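Calcium uptake protein 2, mitochondrial (Homo sapiens, PDB 6LB7) probably works as a calcium-sensing EF-hand partner that helps regulate calcium entry into mitochondria through the uniporter. Local coordinates at residues F14-S19 against F39-R44; E186-E191 against E241-C246; M202-F207 against E235-D240. All coordinates share one frame; numbering follows the deposited sequence.

Interaction 1: F14-S19 against F39-R44; sequences FMQFSS and FEQMER
Phe17, at the last turn of helix 11-17, lies beside Met42 with their CA atoms 7.1 Å apart, where the irregular chain that leaves helix 30-38 passes the end of the first helix. The Phe17 ring has the larger share of the contact, with Gln16 close behind. With chi2 at -91° the ring stands across the CA-CB-CG plane, and its far corner reaches the backbone of 39-44 rather than any side chain. CE2 lies 3.5 Å from Glu40 O, and that oxygen is in the ring plane, at the edge, where the slightly positive C-H groups can meet it. CZ comes 3.7 Å from Phe39 O, which approaches obliquely. Both carbonyls have a second partner in Arg13, a hydrogen bond from NH1 to Glu40 and a weak one from NH2 to Phe39, so the Phe17 ring and the Arg13 guanidinium share the same run of backbone. Gln16 is the other arm of the contact. Its chain runs extended beyond CG and brings NE2 to 4.1 Å from Gln41 CG, with the two side chains crossing at about a right angle and their amide planes 71° apart, so the amides do not stack. Gln16 also approaches Met42 CE, but Met42 is poorly ordered and that closeness is doubtful. In the fold this is surface packing: Phe17 continues inward onto Phe35 and Ser36 of helix 30-38, Phe14 meets Tyr84 of helix 84-94 edge-to-face and Tyr87 with the planes at about 45°, and Ser19 pairs through its backbone with Lys49 of strand 49-50.

Interaction 2: E186-E191 against E241-C246; sequences EIQEME and EFKSFC
Gln188 fits against Lys243 and Cys246 at the tight centre of a helix crossing, where the axes of 186-191 and 241-246 approach to 10.1 Å and run at 128° to each other. Its CG rests 3.6 Å from Cys246 CB, and the amide lies alongside the same carbon, with NE2 at 3.5 Å. The other branch, OE1, meets the aliphatic root of Lys243 at CG, 3.6 Å away. On the neighbouring turn Phe242 has its CG anti to the backbone N (chi1 178°), which sends CE1 to within 3.5 Å of Gln188 O. That carbonyl oxygen lies near the ring plane, at its edge, while Cys246 SG sits over one face, offset toward the rim.

The long helix 173-196 here packs on helix 239-249, part of a group of short helices that also includes 204-211. This grouping is consistent with the EF-hand-like lobe expected of a MICU protein: Phe242 meets Phe207 and, edge-to-face, Trp210, so the ring joins three helices.

The partly exposed flank is looser and polar. Lys243 stretches fully extended, crosses Glu189, and makes a 2.9 Å salt bridge from NZ to Glu189 OE2, using the anti lone pair of that oxygen. Glu189 OE1 is held separately by Arg74, so positive charge reaches both carboxylate oxygens, which probably steadies the ionised form. Beyond the Gln188 amide a water links NE2, at 2.7 Å, to Cys246 O by two weak hydrogen bonds.

Interaction 3: M202-F207 against E235-D240; sequences MRKEDF and ESISLD
Met202 and Ile237 form the single antiparallel bridge that joins what are probably two EF-hand-like loops, each standing just before its second helix, 204-211 and 239-249. It is a hydrogen-bonded pair: Met202 N gives to Ile237 O at 2.8 Å, and Ile237 N gives back to Met202 O at 2.7 Å with an N-H...O angle of 179°. Both donors lie in the plane of the carbonyl they meet. Beside the second bond, Ser236 CB brushes Met202 O at 3.4 Å. The side chains start close too, with Met202 CB 4.1 Å from Ile237 CB, but the Met202 thioether then heads off toward Phe192 and Phe195 of helix 173-196. Ile237 instead reaches across the gap. Its CG1 is anti to the carbonyl carbon (chi1 -68°), and CD1 lands 3.6 Å from Phe207 CB, crossing that side chain at about a right angle, with Lys204 CA also near.

Such backbone pairing at the eighth loop position is how paired EF-hands are coupled, and the order of helices and loops here is consistent with that arrangement. The calcium of this structure, however, is bound elsewhere, at the site that includes Asp109 and Glu120. By the same comparison Asp206 would fall where an EF-hand usually places its last metal ligand. Here it joins a salt-bridge network: Arg203 grips it side-on with NE and NH2, the latter 3.1 Å from Asp206 OD1, and both nitrogens come to that oxygen from one face. NH2 also pairs with Glu205 OE2. Arg203 N, at the N-cap position, bonds Asp206 OD2 at 2.9 Å from above the carboxylate plane. On the outer side Lys204 runs extended past Glu235, its CE 3.7 Å from Glu235 O, and its NZ pairs with Asp292 of helix 288-298.

Interactions 2 and 3 belong together: both use helix 239-249, interaction 3 is nested within the chain loop that interaction 2 closes, and they touch where Phe242 packs on Met202 and Phe207. Interaction 2 is the buried one, a helix crossing with aliphatic and amide packing inside and charge at one flank. Interaction 3, about 11 Å away between centres, is partly buried and depends on backbone pairing with an isoleucine wedged behind it. Interaction 1 stands apart, about 22 Å from interaction 2 and 28 Å from interaction 3 between centres. It is a surface contact of a helix end with a loop, where an aromatic edge meets carbonyls.

Interaction 1: F14-S19 against F39-R44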
# COMPACT_ATOMS: atom_id res chain seq x y z
N PHE B 14 23.65 12.23 -4.18
CA PHE B 14 23.83 13.18 -3.08
C PHE B 14 25.21 13.80 -3.13
O PHE B 14 25.35 15.03 -3.11
CB PHE B 14 23.60 12.48 -1.74
CG PHE B 14 23.93 13.35 -0.54
CD1 PHE B 14 23.03 14.29 -0.08
CD2 PHE B 14 25.14 13.20 0.12
CE1 PHE B 14 23.33 15.08 1.03
CE2 PHE B 14 25.45 13.99 1.23
CZ PHE B 14 24.55 14.93 1.68
N MET B 15 26.26 12.97 -3.21
CA MET B 15 27.60 13.55 -3.18
C MET B 15 27.92 14.33 -4.46
O MET B 15 28.68 15.31 -4.41
CB MET B 15 28.64 12.46 -2.94
CG MET B 15 28.81 12.11 -1.48
SD MET B 15 30.11 10.88 -1.15
CE MET B 15 29.35 9.41 -1.78
N GLN B 16 27.29 14.00 -5.58
CA GLN B 16 27.47 14.80 -6.79
C GLN B 16 26.93 16.22 -6.61
O GLN B 16 27.54 17.18 -7.09
CB GLN B 16 26.80 14.09 -7.97
CG GLN B 16 26.15 15.00 -9.01
CD GLN B 16 25.58 14.21 -10.19
OE1 GLN B 16 24.83 13.24 -10.00
NE2 GLN B 16 25.93 14.61 -11.40
N PHE B 17 25.78 16.37 -5.93
CA PHE B 17 25.20 17.69 -5.72
C PHE B 17 25.70 18.39 -4.46
O PHE B 17 25.55 19.60 -4.34
CB PHE B 17 23.67 17.59 -5.64
CG PHE B 17 23.00 17.63 -6.97
CD1 PHE B 17 22.59 18.83 -7.52
CD2 PHE B 17 22.77 16.46 -7.68
CE1 PHE B 17 21.97 18.86 -8.77
CE2 PHE B 17 22.16 16.48 -8.91
CZ PHE B 17 21.76 17.69 -9.45
N SER B 18 26.28 17.65 -3.51
CA SER B 18 26.80 18.27 -2.30
C SER B 18 27.91 19.27 -2.61
O SER B 18 28.86 18.95 -3.33
CB SER B 18 27.30 17.20 -1.33
OG SER B 18 26.24 16.34 -0.94
N SER B 19 27.81 20.46 -2.04
CA SER B 19 28.85 21.47 -2.19
C SER B 19 29.71 21.63 -0.94
O SER B 19 30.59 22.50 -0.92
CB SER B 19 28.22 22.82 -2.58
OG SER B 19 27.43 23.36 -1.53
N PHE B 39 16.65 18.95 -11.00
CA PHE B 39 17.53 18.64 -12.12
C PHE B 39 18.18 17.27 -11.95
O PHE B 39 18.43 16.82 -10.84
CB PHE B 39 18.64 19.69 -12.28
CG PHE B 39 18.12 21.11 -12.32
CD1 PHE B 39 17.34 21.55 -13.38
CD2 PHE B 39 18.42 22.00 -11.31
CE1 PHE B 39 16.86 22.84 -13.42
CE2 PHE B 39 17.93 23.30 -11.34
CZ PHE B 39 17.16 23.72 -12.39
N GLU B 40 18.55 16.66 -13.07
CA GLU B 40 19.29 15.39 -13.00
C GLU B 40 20.75 15.77 -12.84
O GLU B 40 21.39 15.14 -12.05
CB GLU B 40 19.09 14.55 -14.24
CG GLU B 40 17.65 14.31 -14.53
CD GLU B 40 17.48 13.19 -15.52
OE1 GLU B 40 17.83 12.07 -15.16
OE2 GLU B 40 17.02 13.46 -16.64
N GLN B 41 21.19 16.83 -13.52
CA GLN B 41 22.60 17.27 -13.44
C GLN B 41 22.72 18.77 -13.24
O GLN B 41 21.88 19.51 -13.71
CB GLN B 41 23.35 16.90 -14.71
CG GLN B 41 23.77 15.45 -14.75
CD GLN B 41 25.11 15.28 -15.43
OE1 GLN B 41 25.72 16.23 -15.90
NE2 GLN B 41 25.54 14.03 -15.51
N MET B 42 23.82 19.11 -12.60
CA MET B 42 24.63 20.30 -12.28
C MET B 42 24.51 21.38 -13.35
O MET B 42 24.77 22.52 -12.99
CB MET B 42 26.07 19.82 -12.21
CG MET B 42 26.50 18.98 -13.35
SD MET B 42 28.03 18.23 -12.91
CE MET B 42 27.65 16.62 -12.65
N GLU B 43 24.95 20.83 -14.49
CA GLU B 43 25.09 21.76 -15.64
C GLU B 43 26.43 22.52 -15.61
O GLU B 43 26.50 23.59 -16.21
CB GLU B 43 23.92 22.74 -15.69
CG GLU B 43 22.77 22.21 -16.48
CD GLU B 43 21.44 22.30 -15.83
OE1 GLU B 43 21.17 23.25 -15.23
OE2 GLU B 43 20.71 21.43 -15.91
N ARG B 44 27.33 22.21 -14.66
CA ARG B 44 28.53 22.93 -14.18
C ARG B 44 28.83 21.97 -13.03
O ARG B 44 27.90 21.40 -12.52
CB ARG B 44 28.25 24.40 -13.88
CG ARG B 44 28.69 25.35 -14.99
CD ARG B 44 28.36 26.81 -14.76
NE ARG B 44 28.87 27.65 -15.83
CZ ARG B 44 29.03 28.97 -15.76
NH1 ARG B 44 28.62 29.74 -16.76
NH2 ARG B 44 29.61 29.51 -14.72

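Interaction 2: E186-E191 against E241-C246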
# COMPACT_ATOMS: atom_id res chain seq x y z
N GLU B 186 6.79 24.43 -1.80
CA GLU B 186 7.97 25.13 -2.28
C GLU B 186 8.54 24.50 -3.55
O GLU B 186 8.88 25.22 -4.50
CB GLU B 186 9.04 25.19 -1.18
CG GLU B 186 10.33 25.84 -1.65
CD GLU B 186 11.10 26.53 -0.53
OE1 GLU B 186 11.19 26.00 0.60
OE2 GLU B 186 11.63 27.61 -0.78
N ILE B 187 8.63 23.16 -3.61
CA ILE B 187 9.08 22.50 -4.85
C ILE B 187 8.13 22.82 -6.00
O ILE B 187 8.56 23.04 -7.13
CB ILE B 187 9.20 20.97 -4.68
CG1 ILE B 187 10.17 20.59 -3.55
CG2 ILE B 187 9.62 20.31 -6.05
CD1 ILE B 187 11.44 21.36 -3.55
N GLN B 188 6.82 22.77 -5.73
CA GLN B 188 5.94 23.06 -6.86
C GLN B 188 6.07 24.52 -7.29
O GLN B 188 6.15 24.82 -8.49
CB GLN B 188 4.48 22.73 -6.52
CG GLN B 188 4.18 21.27 -6.12
CD GLN B 188 3.00 21.14 -5.16
OE1 GLN B 188 2.41 22.08 -4.78
NE2 GLN B 188 2.65 19.98 -4.78
N GLU B 189 6.22 25.49 -6.38
CA GLU B 189 6.35 26.87 -6.84
C GLU B 189 7.66 27.08 -7.59
O GLU B 189 7.72 27.82 -8.57
CB GLU B 189 6.24 27.83 -5.65
CG GLU B 189 4.83 27.91 -5.07
CD GLU B 189 4.71 28.80 -3.86
OE1 GLU B 189 5.74 29.32 -3.38
OE2 GLU B 189 3.58 28.97 -3.38
N MET B 190 8.72 26.43 -7.13
CA MET B 190 10.00 26.63 -7.80
C MET B 190 10.00 25.99 -9.18
O MET B 190 10.47 26.59 -10.16
CB MET B 190 11.11 26.06 -6.93
CG MET B 190 12.47 26.35 -7.43
SD MET B 190 13.64 25.96 -6.12
CE MET B 190 15.01 26.96 -6.66
N GLU B 191 9.48 24.76 -9.29
CA GLU B 191 9.37 24.13 -10.60
C GLU B 191 8.43 24.90 -11.52
O GLU B 191 8.69 25.03 -12.72
CB GLU B 191 8.92 22.68 -10.45
CG GLU B 191 10.01 21.81 -9.82
CD GLU B 191 9.72 20.33 -9.91
OE1 GLU B 191 8.53 19.93 -9.85
OE2 GLU B 191 10.69 19.56 -10.07
N GLU B 241 -3.60 25.67 -10.66
CA GLU B 241 -3.90 24.49 -11.47
C GLU B 241 -2.70 23.55 -11.52
O GLU B 241 -2.87 22.32 -11.49
CB GLU B 241 -4.33 24.92 -12.88
CG GLU B 241 -5.65 25.69 -12.89
CD GLU B 241 -5.98 26.35 -14.23
OE1 GLU B 241 -5.06 26.58 -15.06
OE2 GLU B 241 -7.17 26.66 -14.46
N PHE B 242 -1.49 24.10 -11.58
CA PHE B 242 -0.31 23.26 -11.56
C PHE B 242 -0.19 22.54 -10.23
O PHE B 242 0.09 21.33 -10.20
CB PHE B 242 0.94 24.11 -11.84
CG PHE B 242 2.22 23.34 -11.79
CD1 PHE B 242 3.13 23.56 -10.77
CD2 PHE B 242 2.53 22.41 -12.79
CE1 PHE B 242 4.32 22.87 -10.73
CE2 PHE B 242 3.73 21.71 -12.76
CZ PHE B 242 4.63 21.93 -11.73
N LYS B 243 -0.41 23.25 -9.12
CA LYS B 243 -0.33 22.62 -7.80
C LYS B 243 -1.31 21.46 -7.68
O LYS B 243 -0.98 20.43 -7.09
CB LYS B 243 -0.59 23.65 -6.69
CG LYS B 243 0.54 24.65 -6.47
CD LYS B 243 0.17 25.72 -5.42
CE LYS B 243 1.37 26.59 -5.13
NZ LYS B 243 1.13 27.63 -4.10
N SER B 244 -2.52 21.61 -8.23
CA SER B 244 -3.51 20.54 -8.15
C SER B 244 -3.03 19.29 -8.87
O SER B 244 -3.22 18.18 -8.39
CB SER B 244 -4.85 20.97 -8.74
OG SER B 244 -5.32 22.09 -8.03
N PHE B 245 -2.42 19.46 -10.05
CA PHE B 245 -1.86 18.30 -10.74
C PHE B 245 -0.76 17.66 -9.92
O PHE B 245 -0.68 16.43 -9.84
CB PHE B 245 -1.32 18.65 -12.12
CG PHE B 245 -0.94 17.44 -12.91
CD1 PHE B 245 -1.90 16.75 -13.65
CD2 PHE B 245 0.37 16.95 -12.89
CE1 PHE B 245 -1.57 15.62 -14.37
CE2 PHE B 245 0.73 15.81 -13.61
CZ PHE B 245 -0.26 15.14 -14.35
N CYS B 246 0.13 18.47 -9.34
CA CYS B 246 1.21 17.89 -8.55
C CYS B 246 0.67 17.11 -7.36
O CYS B 246 1.21 16.06 -7.01
CB CYS B 246 2.20 18.97 -8.09
SG CYS B 246 3.11 19.74 -9.45
O HOH W 1 2.77 17.26 -4.47

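Interaction 3: M202-F207 against E235-D240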
# COMPACT_ATOMS: atom_id res chain seq x y z
N MET B 202 1.93 29.17 -17.04
CA MET B 202 2.63 28.10 -17.74
C MET B 202 1.91 27.88 -19.06
O MET B 202 0.71 27.63 -19.07
CB MET B 202 2.59 26.82 -16.90
CG MET B 202 3.78 25.93 -16.92
SD MET B 202 3.46 24.61 -15.72
CE MET B 202 5.06 24.46 -14.96
N ARG B 203 2.63 27.98 -20.17
CA ARG B 203 1.99 27.54 -21.40
C ARG B 203 1.77 26.04 -21.35
O ARG B 203 2.44 25.32 -20.60
CB ARG B 203 2.82 27.93 -22.62
CG ARG B 203 3.10 29.43 -22.67
CD ARG B 203 3.99 29.74 -23.85
NE ARG B 203 5.06 28.77 -23.88
CZ ARG B 203 5.91 28.63 -24.88
NH1 ARG B 203 5.83 29.43 -25.94
NH2 ARG B 203 6.84 27.69 -24.80
N LYS B 204 0.79 25.56 -22.13
CA LYS B 204 0.55 24.13 -22.17
C LYS B 204 1.81 23.36 -22.52
O LYS B 204 2.08 22.31 -21.95
CB LYS B 204 -0.57 23.80 -23.15
CG LYS B 204 -1.96 24.07 -22.57
CD LYS B 204 -3.02 23.89 -23.65
CE LYS B 204 -4.42 24.00 -23.09
NZ LYS B 204 -5.46 23.82 -24.19
N GLU B 205 2.63 23.88 -23.44
CA GLU B 205 3.85 23.14 -23.73
C GLU B 205 4.92 23.31 -22.66
O GLU B 205 5.81 22.47 -22.57
CB GLU B 205 4.41 23.52 -25.11
CG GLU B 205 5.06 24.87 -25.25
CD GLU B 205 5.75 25.04 -26.60
OE1 GLU B 205 5.39 24.31 -27.55
OE2 GLU B 205 6.65 25.89 -26.72
N ASP B 206 4.88 24.39 -21.85
CA ASP B 206 5.76 24.46 -20.67
C ASP B 206 5.39 23.38 -19.66
O ASP B 206 6.27 22.78 -19.03
CB ASP B 206 5.68 25.83 -19.98
CG ASP B 206 5.98 27.02 -20.89
OD1 ASP B 206 6.76 26.89 -21.83
OD2 ASP B 206 5.45 28.13 -20.62
N PHE B 207 4.10 23.16 -19.44
CA PHE B 207 3.67 22.08 -18.56
C PHE B 207 4.08 20.72 -19.14
O PHE B 207 4.51 19.82 -18.40
CB PHE B 207 2.16 22.17 -18.35
CG PHE B 207 1.58 21.01 -17.58
CD1 PHE B 207 1.75 20.92 -16.21
CD2 PHE B 207 0.89 20.00 -18.24
CE1 PHE B 207 1.23 19.84 -15.50
CE2 PHE B 207 0.38 18.91 -17.54
CZ PHE B 207 0.55 18.84 -16.17
N GLU B 235 -5.74 27.90 -23.23
CA GLU B 235 -5.74 28.53 -21.92
C GLU B 235 -4.49 28.10 -21.15
O GLU B 235 -4.34 26.93 -20.78
CB GLU B 235 -7.01 28.18 -21.16
CG GLU B 235 -6.91 28.29 -19.64
CD GLU B 235 -7.05 29.72 -19.14
OE1 GLU B 235 -6.61 30.00 -18.01
OE2 GLU B 235 -7.61 30.56 -19.89
N SER B 236 -3.60 29.06 -20.89
CA SER B 236 -2.40 28.77 -20.13
C SER B 236 -2.75 28.36 -18.70
O SER B 236 -3.86 28.61 -18.21
CB SER B 236 -1.49 29.99 -20.16
OG SER B 236 -2.15 31.09 -19.55
N ILE B 237 -1.80 27.71 -18.03
CA ILE B 237 -2.04 27.03 -16.76
C ILE B 237 -1.57 27.92 -15.61
O ILE B 237 -0.44 28.44 -15.64
CB ILE B 237 -1.31 25.67 -16.74
CG1 ILE B 237 -1.96 24.72 -17.75
CG2 ILE B 237 -1.26 25.10 -15.33
CD1 ILE B 237 -0.97 23.91 -18.55
N SER B 238 -2.41 28.08 -14.60
CA SER B 238 -2.05 28.86 -13.43
C SER B 238 -1.23 28.04 -12.44
O SER B 238 -1.20 26.80 -12.47
CB SER B 238 -3.30 29.40 -12.72
OG SER B 238 -3.99 28.35 -12.05
N LEU B 239 -0.60 28.75 -11.50
CA LEU B 239 0.11 28.06 -10.43
C LEU B 239 -0.84 27.13 -9.65
O LEU B 239 -0.49 25.98 -9.34
CB LEU B 239 0.75 29.08 -9.49
CG LEU B 239 1.54 28.56 -8.30
CD1 LEU B 239 2.69 27.67 -8.79
CD2 LEU B 239 2.07 29.73 -7.49
N ASP B 240 -2.04 27.61 -9.33
CA ASP B 240 -2.97 26.78 -8.57
C ASP B 240 -3.36 25.53 -9.35
O ASP B 240 -3.47 24.45 -8.78
CB ASP B 240 -4.23 27.58 -8.20
CG ASP B 240 -4.01 28.49 -7.00
OD1 ASP B 240 -3.06 28.23 -6.24
OD2 ASP B 240 -4.78 29.46 -6.81